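Local coordinates for protein dextranase (Pseudarthrobacter oxydans, PDB 6NZS) that probably catalyses the endohydrolysis of (1->6)-alpha-D-glucosidic linkages in dextran, as a member of glycosyl hydrolase family 49, at residues A[24-29]-A[261-266]; A[60-65]-A[334-339]; A[289-294]-A[299-304]. All coordinates share one frame; numbering follows the deposited sequence.

Contact 1: residues A[24-29]-A[261-266]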
# COMPACT_ATOMS: atom_id res chain seq x y z
N GLY A 24 21.27 -3.12 10.37
CA GLY A 24 21.54 -4.21 9.47
C GLY A 24 20.49 -5.30 9.53
O GLY A 24 19.50 -5.20 10.26
N PRO A 25 20.68 -6.35 8.73
CA PRO A 25 19.69 -7.43 8.69
C PRO A 25 19.67 -8.18 10.01
O PRO A 25 20.70 -8.38 10.65
CB PRO A 25 20.20 -8.32 7.55
CG PRO A 25 21.66 -8.03 7.48
CD PRO A 25 21.80 -6.57 7.80
N THR A 26 18.48 -8.59 10.42
CA THR A 26 18.40 -9.41 11.61
C THR A 26 18.74 -10.86 11.26
O THR A 26 18.71 -11.27 10.10
CB THR A 26 17.01 -9.32 12.24
OG1 THR A 26 16.03 -9.70 11.27
CG2 THR A 26 16.73 -7.90 12.68
N GLY A 27 19.09 -11.63 12.29
CA GLY A 27 19.35 -13.04 12.09
C GLY A 27 18.12 -13.79 11.64
O GLY A 27 16.98 -13.33 11.79
N ASN A 28 18.35 -14.98 11.07
CA ASN A 28 17.24 -15.78 10.57
C ASN A 28 16.22 -16.08 11.65
O ASN A 28 15.02 -16.17 11.37
CB ASN A 28 17.77 -17.08 9.97
CG ASN A 28 18.44 -16.87 8.63
OD1 ASN A 28 18.55 -15.74 8.15
ND2 ASN A 28 18.89 -17.96 8.01
N ASP A 29 16.67 -16.22 12.90
CA ASP A 29 15.82 -16.57 14.02
C ASP A 29 15.47 -15.38 14.90
O ASP A 29 15.08 -15.56 16.05
CB ASP A 29 16.49 -17.66 14.86
CG ASP A 29 17.86 -17.24 15.39
OD1 ASP A 29 18.40 -16.21 14.95
OD2 ASP A 29 18.40 -17.96 16.27
N TYR A 261 5.57 -14.98 12.38
CA TYR A 261 6.42 -14.10 11.57
C TYR A 261 7.19 -15.00 10.61
O TYR A 261 8.07 -15.76 11.03
CB TYR A 261 7.37 -13.30 12.46
CG TYR A 261 8.06 -12.14 11.76
CD1 TYR A 261 9.21 -12.34 11.00
CD2 TYR A 261 7.57 -10.85 11.88
CE1 TYR A 261 9.84 -11.27 10.39
CE2 TYR A 261 8.20 -9.78 11.26
CZ TYR A 261 9.32 -10.00 10.52
OH TYR A 261 9.94 -8.93 9.91
N VAL A 262 6.83 -14.95 9.33
CA VAL A 262 7.41 -15.80 8.31
C VAL A 262 8.24 -14.92 7.38
O VAL A 262 7.70 -14.03 6.71
CB VAL A 262 6.32 -16.54 7.52
CG1 VAL A 262 6.96 -17.38 6.40
CG2 VAL A 262 5.49 -17.41 8.45
N LYS A 263 9.55 -15.18 7.32
CA LYS A 263 10.41 -14.55 6.33
C LYS A 263 10.39 -15.44 5.09
O LYS A 263 10.87 -16.58 5.14
CB LYS A 263 11.83 -14.42 6.88
CG LYS A 263 11.88 -13.71 8.21
CD LYS A 263 13.29 -13.62 8.76
CE LYS A 263 13.28 -12.95 10.13
NZ LYS A 263 14.65 -12.58 10.56
N GLY A 264 9.79 -14.95 4.01
CA GLY A 264 9.63 -15.76 2.81
C GLY A 264 8.56 -15.20 1.89
O GLY A 264 8.18 -14.03 2.00
N ALA A 265 8.10 -16.05 0.98
CA ALA A 265 7.13 -15.70 -0.06
C ALA A 265 6.49 -16.99 -0.54
O ALA A 265 7.04 -18.08 -0.36
CB ALA A 265 7.79 -14.95 -1.22
N PHE A 266 5.31 -16.86 -1.16
CA PHE A 266 4.53 -18.03 -1.55
C PHE A 266 4.09 -17.90 -2.99
O PHE A 266 3.59 -16.86 -3.41
CB PHE A 266 3.29 -18.21 -0.67
CG PHE A 266 3.60 -18.62 0.74
CD1 PHE A 266 3.89 -19.94 1.03
CD2 PHE A 266 3.61 -17.69 1.76
CE1 PHE A 266 4.18 -20.33 2.33
CE2 PHE A 266 3.90 -18.08 3.06
CZ PHE A 266 4.19 -19.40 3.34
O HOH W 1 16.23 -11.90 8.86
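The N-terminal Ig-like domain meets the parallel beta-helix where Lys263 closes strand 260-263 and reaches the loop 24-29. The Lys263 side chain makes all the contacts across to the loop. Its CG lies anti to the carbonyl carbon (chi1 -53°), and the chain runs extended from there to place NZ among the loop carbonyls. Lys263 NZ donates to Gly27 O at 2.7 Å. The ammonium stands tilted from the plane of that carbonyl. Alongside, Lys263 CE passes Asn28 O at 3.9 Å. A water donates to Thr26 O at 2.8 Å, but its link to Lys263 NZ is modelled too short to be certain. A further bond from NZ to Glu30 O extends the grip just past the loop segment. Glu287 adds a long, weak ion pair, which probably favours the charged lysine in this largely covered place. A methionine here would probably leave the carbonyls of Gly27 and Glu30 without their ammonium donor and let the loop shift on the beta-helix. Thr26 OG1 lies 3.3 Å from Lys263 NZ.

Contact 2: residues A[60-65]-A[334-339]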
# COMPACT_ATOMS: atom_id res chain seq x y z
N PRO A 60 14.97 0.47 5.67
CA PRO A 60 15.25 0.38 4.23
C PRO A 60 16.33 -0.66 3.94
O PRO A 60 17.41 -0.65 4.54
CB PRO A 60 15.72 1.80 3.87
CG PRO A 60 15.05 2.68 4.90
CD PRO A 60 15.05 1.86 6.16
N ARG A 61 16.02 -1.56 3.01
CA ARG A 61 16.90 -2.66 2.61
C ARG A 61 17.19 -3.62 3.76
O ARG A 61 18.14 -4.40 3.68
CB ARG A 61 18.23 -2.19 2.01
CG ARG A 61 18.11 -1.08 1.00
CD ARG A 61 19.39 -0.99 0.15
NE ARG A 61 19.28 0.09 -0.82
CZ ARG A 61 19.67 1.34 -0.58
NH1 ARG A 61 20.23 1.65 0.58
NH2 ARG A 61 19.50 2.26 -1.51
N SER A 62 16.43 -3.56 4.85
CA SER A 62 16.81 -4.23 6.09
C SER A 62 18.20 -3.83 6.57
O SER A 62 18.83 -4.58 7.31
CB SER A 62 16.69 -5.77 6.01
OG SER A 62 15.43 -6.23 6.49
N GLY A 63 18.69 -2.66 6.15
CA GLY A 63 20.01 -2.21 6.54
C GLY A 63 21.14 -2.84 5.77
O GLY A 63 22.31 -2.59 6.08
N LYS A 64 20.83 -3.66 4.77
CA LYS A 64 21.85 -4.30 3.97
C LYS A 64 22.45 -3.32 2.97
O LYS A 64 21.80 -2.37 2.53
CB LYS A 64 21.26 -5.50 3.21
CG LYS A 64 20.83 -6.62 4.12
CD LYS A 64 20.25 -7.78 3.32
CE LYS A 64 18.79 -7.54 3.01
NZ LYS A 64 18.21 -8.64 2.19
N ASP A 65 23.70 -3.56 2.62
CA ASP A 65 24.26 -2.92 1.44
C ASP A 65 23.63 -3.53 0.19
O ASP A 65 23.03 -4.60 0.22
CB ASP A 65 25.77 -3.14 1.37
CG ASP A 65 26.52 -2.41 2.46
OD1 ASP A 65 26.04 -1.36 2.93
OD2 ASP A 65 27.61 -2.89 2.84
N VAL A 334 2.08 -7.95 4.75
CA VAL A 334 3.20 -8.21 3.84
C VAL A 334 4.23 -7.11 4.06
O VAL A 334 3.94 -5.93 3.82
CB VAL A 334 2.71 -8.25 2.38
CG1 VAL A 334 3.90 -8.35 1.42
CG2 VAL A 334 1.75 -9.41 2.19
N ALA A 335 5.42 -7.48 4.52
CA ALA A 335 6.45 -6.52 4.88
C ALA A 335 7.66 -6.65 3.97
O ALA A 335 8.03 -7.76 3.56
CB ALA A 335 6.90 -6.73 6.33
N GLU A 336 8.29 -5.52 3.68
CA GLU A 336 9.58 -5.47 3.00
C GLU A 336 9.67 -6.31 1.73
O GLU A 336 10.56 -7.16 1.59
CB GLU A 336 10.71 -5.82 3.96
CG GLU A 336 11.60 -4.65 4.29
CD GLU A 336 12.57 -4.96 5.41
OE1 GLU A 336 12.34 -4.51 6.55
OE2 GLU A 336 13.58 -5.62 5.14
N PRO A 337 8.79 -6.08 0.76
CA PRO A 337 8.86 -6.84 -0.49
C PRO A 337 10.10 -6.44 -1.28
O PRO A 337 10.51 -5.27 -1.27
CB PRO A 337 7.57 -6.42 -1.22
CG PRO A 337 7.26 -5.07 -0.67
CD PRO A 337 7.68 -5.11 0.76
N PRO A 338 10.72 -7.39 -1.99
CA PRO A 338 11.84 -7.07 -2.88
C PRO A 338 11.40 -6.67 -4.28
O PRO A 338 12.25 -6.23 -5.08
CB PRO A 338 12.61 -8.39 -2.93
CG PRO A 338 11.52 -9.43 -2.83
CD PRO A 338 10.52 -8.85 -1.85
N TYR A 339 10.11 -6.81 -4.60
CA TYR A 339 9.56 -6.56 -5.93
C TYR A 339 8.05 -6.40 -5.77
O TYR A 339 7.58 -6.03 -4.70
CB TYR A 339 10.00 -7.69 -6.89
CG TYR A 339 9.92 -7.35 -8.36
CD1 TYR A 339 10.72 -6.35 -8.90
CD2 TYR A 339 9.04 -8.02 -9.21
CE1 TYR A 339 10.66 -6.03 -10.25
CE2 TYR A 339 8.97 -7.71 -10.56
CZ TYR A 339 9.78 -6.72 -11.07
OH TYR A 339 9.73 -6.39 -12.42
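Ser62 and Glu336 join a tight turn of the N-terminal Ig-like domain to the parallel beta-helix, just past the end of strand 325-335. The close part of the contact is a single pair of side chains. Ser62 OG donates to Glu336 OE2 at 2.4 Å, a very short distance, so the exact length is doubtful. The same carboxylate oxygen lies 3.2 Å from Ser62 CB. The glutamate chain is extended beyond CG and spans the gap between the two backbones, whose closest CA atoms, those of Arg61 and Glu336, are 7.9 Å apart. The first torsions, -111° in Glu336 and -94° in Ser62, are both off the staggered values, which may reflect some strain where the two groups are drawn close. The other carboxylate oxygen, OE1, bonds to Ser58 OG, so two serines of one domain hold both oxygens of this buried group and limit its rotation. Glu287 packs against both Ser62 and Glu336.

Away from this pair the contact is loose. Ser62 and Glu336 are buried, while Arg61 and Lys64 are partly exposed. CB of Arg61 points away from the strand end, and its NE forms a salt bridge with Asp73. Lys64 NZ stays 6.3 Å from Glu336 OE2 and bonds to Glu287 O, so its charge could act on the carboxylate only at a distance. The turn itself is braced within the segment: its chain has positive phi at Arg61, Ser62 and Gly63, and Gly63 N donates to Pro60 O at 2.9 Å.

Contact 3: residues A[289-294]-A[299-304]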
# COMPACT_ATOMS: atom_id res chain seq x y z
N TYR A 289 15.23 -11.23 0.94
CA TYR A 289 15.46 -11.21 -0.49
C TYR A 289 16.10 -9.89 -0.91
O TYR A 289 15.75 -8.82 -0.41
CB TYR A 289 14.14 -11.39 -1.25
CG TYR A 289 13.42 -12.69 -0.94
CD1 TYR A 289 14.00 -13.91 -1.25
CD2 TYR A 289 12.17 -12.68 -0.33
CE1 TYR A 289 13.36 -15.10 -0.96
CE2 TYR A 289 11.52 -13.86 -0.05
CZ TYR A 289 12.11 -15.06 -0.37
OH TYR A 289 11.45 -16.24 -0.07
N VAL A 290 17.06 -9.99 -1.84
CA VAL A 290 17.65 -8.81 -2.45
C VAL A 290 16.63 -8.13 -3.35
O VAL A 290 15.70 -8.76 -3.86
CB VAL A 290 18.92 -9.22 -3.23
CG1 VAL A 290 18.55 -10.06 -4.45
CG2 VAL A 290 19.73 -8.00 -3.64
N TYR A 291 16.79 -6.82 -3.54
CA TYR A 291 16.01 -6.09 -4.53
C TYR A 291 16.09 -6.82 -5.87
O TYR A 291 17.18 -7.19 -6.31
CB TYR A 291 16.61 -4.70 -4.71
CG TYR A 291 15.97 -3.84 -5.79
CD1 TYR A 291 14.61 -3.54 -5.76
CD2 TYR A 291 16.74 -3.31 -6.83
CE1 TYR A 291 14.04 -2.74 -6.72
CE2 TYR A 291 16.17 -2.51 -7.79
CZ TYR A 291 14.82 -2.21 -7.74
OH TYR A 291 14.26 -1.41 -8.71
N GLU A 292 14.93 -7.01 -6.50
CA GLU A 292 14.86 -7.67 -7.80
C GLU A 292 15.52 -9.05 -7.76
O GLU A 292 16.22 -9.45 -8.69
CB GLU A 292 15.43 -6.80 -8.92
CG GLU A 292 14.47 -5.74 -9.47
CD GLU A 292 15.08 -4.92 -10.60
OE1 GLU A 292 16.30 -4.66 -10.56
OE2 GLU A 292 14.33 -4.54 -11.53
N ALA A 293 15.30 -9.77 -6.66
CA ALA A 293 15.76 -11.15 -6.57
C ALA A 293 15.13 -11.97 -7.68
O ALA A 293 13.91 -12.11 -7.76
CB ALA A 293 15.38 -11.73 -5.20
N ASP A 294 15.98 -12.50 -8.58
CA ASP A 294 15.53 -13.14 -9.81
C ASP A 294 15.62 -14.66 -9.66
O ASP A 294 16.69 -15.19 -9.36
CB ASP A 294 16.37 -12.67 -10.99
CG ASP A 294 15.73 -12.98 -12.34
OD1 ASP A 294 14.74 -13.74 -12.39
OD2 ASP A 294 16.23 -12.45 -13.37
N TYR A 299 18.14 -16.52 -7.34
CA TYR A 299 17.66 -15.55 -6.36
C TYR A 299 18.62 -14.38 -6.17
O TYR A 299 18.34 -13.49 -5.34
CB TYR A 299 17.31 -16.17 -4.99
CG TYR A 299 16.14 -17.12 -5.03
CD1 TYR A 299 16.29 -18.42 -5.51
CD2 TYR A 299 14.88 -16.72 -4.59
CE1 TYR A 299 15.22 -19.29 -5.54
CE2 TYR A 299 13.81 -17.58 -4.62
CZ TYR A 299 13.98 -18.87 -5.10
OH TYR A 299 12.92 -19.73 -5.13
N ASN A 300 19.74 -14.34 -6.88
CA ASN A 300 20.58 -13.16 -6.85
C ASN A 300 19.92 -12.03 -7.63
O ASN A 300 18.94 -12.23 -8.36
CB ASN A 300 21.96 -13.47 -7.41
CG ASN A 300 22.69 -14.54 -6.62
OD1 ASN A 300 23.09 -15.57 -7.16
ND2 ASN A 300 22.85 -14.30 -5.32
N HIS A 301 20.47 -10.83 -7.49
CA HIS A 301 19.92 -9.67 -8.16
C HIS A 301 19.91 -9.87 -9.68
O HIS A 301 20.79 -10.52 -10.26
CB HIS A 301 20.70 -8.41 -7.80
CG HIS A 301 20.27 -7.20 -8.57
ND1 HIS A 301 19.11 -6.51 -8.28
CD2 HIS A 301 20.83 -6.56 -9.62
CE1 HIS A 301 18.98 -5.50 -9.12
NE2 HIS A 301 20.01 -5.51 -9.95
N LEU A 302 18.90 -9.27 -10.32
CA LEU A 302 18.68 -9.37 -11.76
C LEU A 302 19.94 -9.06 -12.56
O LEU A 302 20.61 -8.05 -12.32
CB LEU A 302 17.60 -8.35 -12.12
CG LEU A 302 17.27 -8.11 -13.58
CD1 LEU A 302 16.64 -9.36 -14.14
CD2 LEU A 302 16.34 -6.90 -13.68
N SER A 303 20.23 -9.92 -13.54
CA SER A 303 21.44 -9.79 -14.35
C SER A 303 21.12 -10.08 -15.81
O SER A 303 20.46 -11.08 -16.11
CB SER A 303 22.52 -10.76 -13.87
OG SER A 303 23.78 -10.48 -14.47
N GLY A 304 21.58 -9.21 -16.70
CA GLY A 304 21.58 -9.50 -18.13
C GLY A 304 20.23 -9.48 -18.82
O GLY A 304 19.98 -10.32 -19.69
O HOH W 2 17.70 -12.96 -2.65
O HOH W 3 18.89 -12.03 -13.75
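His301 and Tyr291 lie side by side and point the same way, within a folded loop of the parallel beta-helix. Their planes are 22° apart, but the rings are slid so far that they barely overlap. The firm link is a hydrogen bond: His301 ND1 donates to Tyr291 O at 2.8 Å and is nearly straight (175°). The oxygen lies in the imidazole plane, while ND1 stands above the plane of the carbonyl. This bond helps to fix the rotation of the ring. With CG anti to the backbone N (chi1 174°), the ring edge carrying ND1 is brought up to Tyr291 O of the type II beta turn from Val290 to Ala293. Glu292 crosses the imidazole obliquely and brings OE1 to 3.2 Å from His301 CE1. Leu302 straddles the two acids: its CD2 approaches the Glu292 carboxylate, and its CD1 comes within 3.2 Å of Asp294 OD2. Asp294 OD1 bonds to Asn296 N and Ser311 OG. Val290 CG1 sits 3.5 Å from Tyr299 O.

Between the backbones, Ala293 and His301 form a single antiparallel bridge of the non-hydrogen-bonded kind. Asp294 N donates to Asn300 O at 3.0 Å. Leu302 N gives Glu292 O only a weak bond. Tyr299 N donates to Asp294 O at 2.8 Å and tightens the loop.

Along the chain, the loop connects strands 283-285 and 316-320. Tyr69 stacks on His301, and Lys71 pairs with Glu292 OE1; both come from the connection between strand 51-58 and helix 76-81.

Contacts 1 and 2 both join the N-terminal Ig-like domain to the parallel beta-helix, each through one long side chain reaching from near a strand end. Contact 1 is partly buried and uses an ammonium with backbone carbonyls; contact 2 is buried and uses a carboxylate with hydroxyls. The two adjoin where Pro25 packs on Ser62 and Lys64. Contact 3 is also buried but lies within one loop, with far more surface, backbone hydrogen bonds, a histidine bond to a carbonyl, and side-chain packing. Segment 289-294 meets segment 334-339 where Pro338 O probably accepts from Glu292 N, and contact 3 falls inside the long chain span that contact 2 closes.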